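Local coordinates for nucleocapsid protein CP17 (Extra small virus, PDB 6JJA), which forms the T=1 icosahedral shell of a satellite virus, sixty copies of a jelly-roll subunit that bind calcium and probably enclose its single-stranded RNA genome, at residues K53-D58 against V167-S172. Numbering follows the deposited sequence.
Sequences KTTWID and VTYWDS. With CA (calcium ion), chain B.
Tyr169 lays its ring alongside Lys53, the two side chains running the same way from one face of the sheet. CB of Lys53 sits 3.7 Å from CE1 of the ring, and further along the lysine its CD comes to 3.5 Å from the phenol OH. Thr55, on the same face, brings its methyl CG2 to the ring's edge, near the ring plane and 3.6 Å from CE1. The ring stands there because chi1 of 65° tucks CG between the tyrosine's own N and carbonyl carbon. On the other face Thr54 meets Thr168 at an angle, with OG1 of Thr54 nearest to CG2 of Thr168. Back on the tyrosine's face, CG2 of Val167 meets CG2 of Ile57 at 3.9 Å, the two side chains crossing at about a right angle.

Between the two faces runs an antiparallel ladder. Lys53 and Tyr169 exchange two backbone hydrogen bonds, as do Thr55 and Val167; between them Thr54 and Thr168 form a non-hydrogen-bonded pair. Thr55 N donates to Val167 O at 3.1 Å, and Val167 N returns a bond to Thr55 O. This is one edge of a four-stranded sheet in the viral jelly-roll: strand 52-59 lies outermost within the chain, and strand 162-171 passes the pairing on to strand 88-98 through backbone hydrogen bonds of Thr168 with Ile91 and Trp170 with Asn89.

Ile80 of helix 73-80 packs on both Val167 and Tyr169, and Pro51 of a neighbouring subunit packs against Tyr169 and Lys53. Two residues past the tyrosine, Asp171 binds a calcium ion through OD2 at 2.4 Å, with Asn50 OD1 and the backbone O of Glu173 as further ligands.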
loop_
_atom_site.group_PDB
_atom_site.type_symbol
_atom_site.label_atom_id
_atom_site.label_comp_id
_atom_site.label_asym_id
_atom_site.label_seq_id
_atom_site.Cartn_x
_atom_site.Cartn_y
_atom_site.Cartn_z
ATOM N N LYS A 53 37.739 28.675 -45.616
ATOM C CA LYS A 53 37.918 29.005 -44.215
ATOM C C LYS A 53 37.121 30.243 -43.866
ATOM O O LYS A 53 37.250 31.276 -44.524
ATOM C CB LYS A 53 39.376 29.238 -43.877
ATOM C CG LYS A 53 39.680 28.780 -42.494
ATOM C CD LYS A 53 40.881 29.397 -41.937
ATOM C CE LYS A 53 40.828 29.231 -40.455
ATOM N NZ LYS A 53 40.457 27.856 -40.127
ATOM N N THR A 54 36.316 30.134 -42.822
ATOM C CA THR A 54 35.552 31.257 -42.310
ATOM C C THR A 54 36.290 31.832 -41.112
ATOM O O THR A 54 36.513 31.132 -40.121
ATOM C CB THR A 54 34.145 30.810 -41.932
ATOM O OG1 THR A 54 33.580 30.067 -43.017
ATOM C CG2 THR A 54 33.259 31.992 -41.662
ATOM N N THR A 55 36.680 33.099 -41.208
ATOM C CA THR A 55 37.490 33.721 -40.179
ATOM C C THR A 55 37.354 35.232 -40.281
ATOM O O THR A 55 37.155 35.776 -41.368
ATOM C CB THR A 55 38.960 33.286 -40.302
ATOM O OG1 THR A 55 39.677 33.624 -39.106
ATOM C CG2 THR A 55 39.626 33.943 -41.472
ATOM N N TRP A 56 37.450 35.896 -39.136
ATOM C CA TRP A 56 37.476 37.348 -39.091
ATOM C C TRP A 56 38.805 37.883 -39.590
ATOM O O TRP A 56 39.851 37.253 -39.427
ATOM C CB TRP A 56 37.241 37.851 -37.675
ATOM C CG TRP A 56 35.934 37.488 -37.101
ATOM C CD1 TRP A 56 35.624 36.348 -36.446
ATOM C CD2 TRP A 56 34.748 38.276 -37.114
ATOM N NE1 TRP A 56 34.319 36.365 -36.057
ATOM C CE2 TRP A 56 33.756 37.544 -36.459
ATOM C CE3 TRP A 56 34.425 39.527 -37.628
ATOM C CZ2 TRP A 56 32.473 38.016 -36.301
ATOM C CZ3 TRP A 56 33.152 39.992 -37.468
ATOM C CH2 TRP A 56 32.193 39.246 -36.815
ATOM N N ILE A 57 38.759 39.072 -40.179
ATOM C CA ILE A 57 39.937 39.747 -40.684
ATOM C C ILE A 57 39.903 41.194 -40.209
ATOM O O ILE A 57 38.894 41.686 -39.710
ATOM C CB ILE A 57 40.046 39.667 -42.214
ATOM C CG1 ILE A 57 38.878 40.366 -42.885
ATOM C CG2 ILE A 57 40.045 38.254 -42.636
ATOM C CD1 ILE A 57 39.086 40.617 -44.322
ATOM N N ASP A 58 41.035 41.869 -40.371
ATOM C CA ASP A 58 41.184 43.271 -40.025
ATOM C C ASP A 58 41.701 44.018 -41.240
ATOM O O ASP A 58 42.604 43.535 -41.927
ATOM C CB ASP A 58 42.133 43.453 -38.846
ATOM C CG ASP A 58 43.579 43.196 -39.210
ATOM O OD1 ASP A 58 43.843 42.219 -39.939
ATOM O OD2 ASP A 58 44.454 43.967 -38.766
ATOM N N VAL A 167 34.660 36.544 -43.283
ATOM C CA VAL A 167 34.702 36.151 -44.674
ATOM C C VAL A 167 34.844 34.643 -44.752
ATOM O O VAL A 167 35.313 33.996 -43.813
ATOM C CB VAL A 167 35.852 36.855 -45.408
ATOM C CG1 VAL A 167 35.576 38.318 -45.499
ATOM C CG2 VAL A 167 37.138 36.591 -44.705
ATOM N N THR A 168 34.431 34.089 -45.875
ATOM C CA THR A 168 34.662 32.696 -46.217
ATOM C C THR A 168 35.475 32.724 -47.497
ATOM O O THR A 168 34.924 32.870 -48.587
ATOM C CB THR A 168 33.354 31.937 -46.395
ATOM O OG1 THR A 168 32.402 32.376 -45.423
ATOM C CG2 THR A 168 33.552 30.460 -46.234
ATOM N N TYR A 169 36.785 32.596 -47.365
ATOM C CA TYR A 169 37.687 32.676 -48.493
ATOM C C TYR A 169 38.130 31.284 -48.906
ATOM O O TYR A 169 38.063 30.328 -48.132
ATOM C CB TYR A 169 38.900 33.562 -48.181
ATOM C CG TYR A 169 39.826 33.051 -47.116
ATOM C CD1 TYR A 169 39.501 33.164 -45.781
ATOM C CD2 TYR A 169 41.036 32.483 -47.443
ATOM C CE1 TYR A 169 40.334 32.708 -44.818
ATOM C CE2 TYR A 169 41.876 32.024 -46.482
ATOM C CZ TYR A 169 41.527 32.136 -45.171
ATOM O OH TYR A 169 42.388 31.669 -44.210
ATOM N N TRP A 170 38.568 31.185 -50.154
ATOM C CA TRP A 170 39.058 29.938 -50.698
ATOM C C TRP A 170 39.876 30.257 -51.936
ATOM O O TRP A 170 39.723 31.311 -52.552
ATOM C CB TRP A 170 37.924 28.956 -51.009
ATOM C CG TRP A 170 36.997 29.354 -52.095
ATOM C CD1 TRP A 170 37.112 29.056 -53.407
ATOM C CD2 TRP A 170 35.792 30.106 -51.963
ATOM N NE1 TRP A 170 36.075 29.586 -54.107
ATOM C CE2 TRP A 170 35.244 30.232 -53.237
ATOM C CE3 TRP A 170 35.130 30.690 -50.892
ATOM C CZ2 TRP A 170 34.077 30.921 -53.470
ATOM C CZ3 TRP A 170 33.988 31.360 -51.123
ATOM C CH2 TRP A 170 33.463 31.478 -52.399
ATOM N N ASP A 171 40.774 29.341 -52.260
ATOM C CA ASP A 171 41.598 29.473 -53.449
ATOM C C ASP A 171 40.742 29.348 -54.697
ATOM O O ASP A 171 39.772 28.592 -54.734
ATOM C CB ASP A 171 42.681 28.400 -53.433
ATOM C CG ASP A 171 43.788 28.658 -54.423
ATOM O OD1 ASP A 171 44.022 29.833 -54.762
ATOM O OD2 ASP A 171 44.432 27.670 -54.846
ATOM N N SER A 172 41.103 30.106 -55.721
ATOM C CA SER A 172 40.444 30.012 -57.010
ATOM C C SER A 172 41.163 29.089 -57.978
ATOM O O SER A 172 40.510 28.442 -58.800
ATOM C CB SER A 172 40.332 31.398 -57.637
ATOM O OG SER A 172 41.584 32.035 -57.684
HETATM CA CA CA B . 43.973 25.482 -55.575
#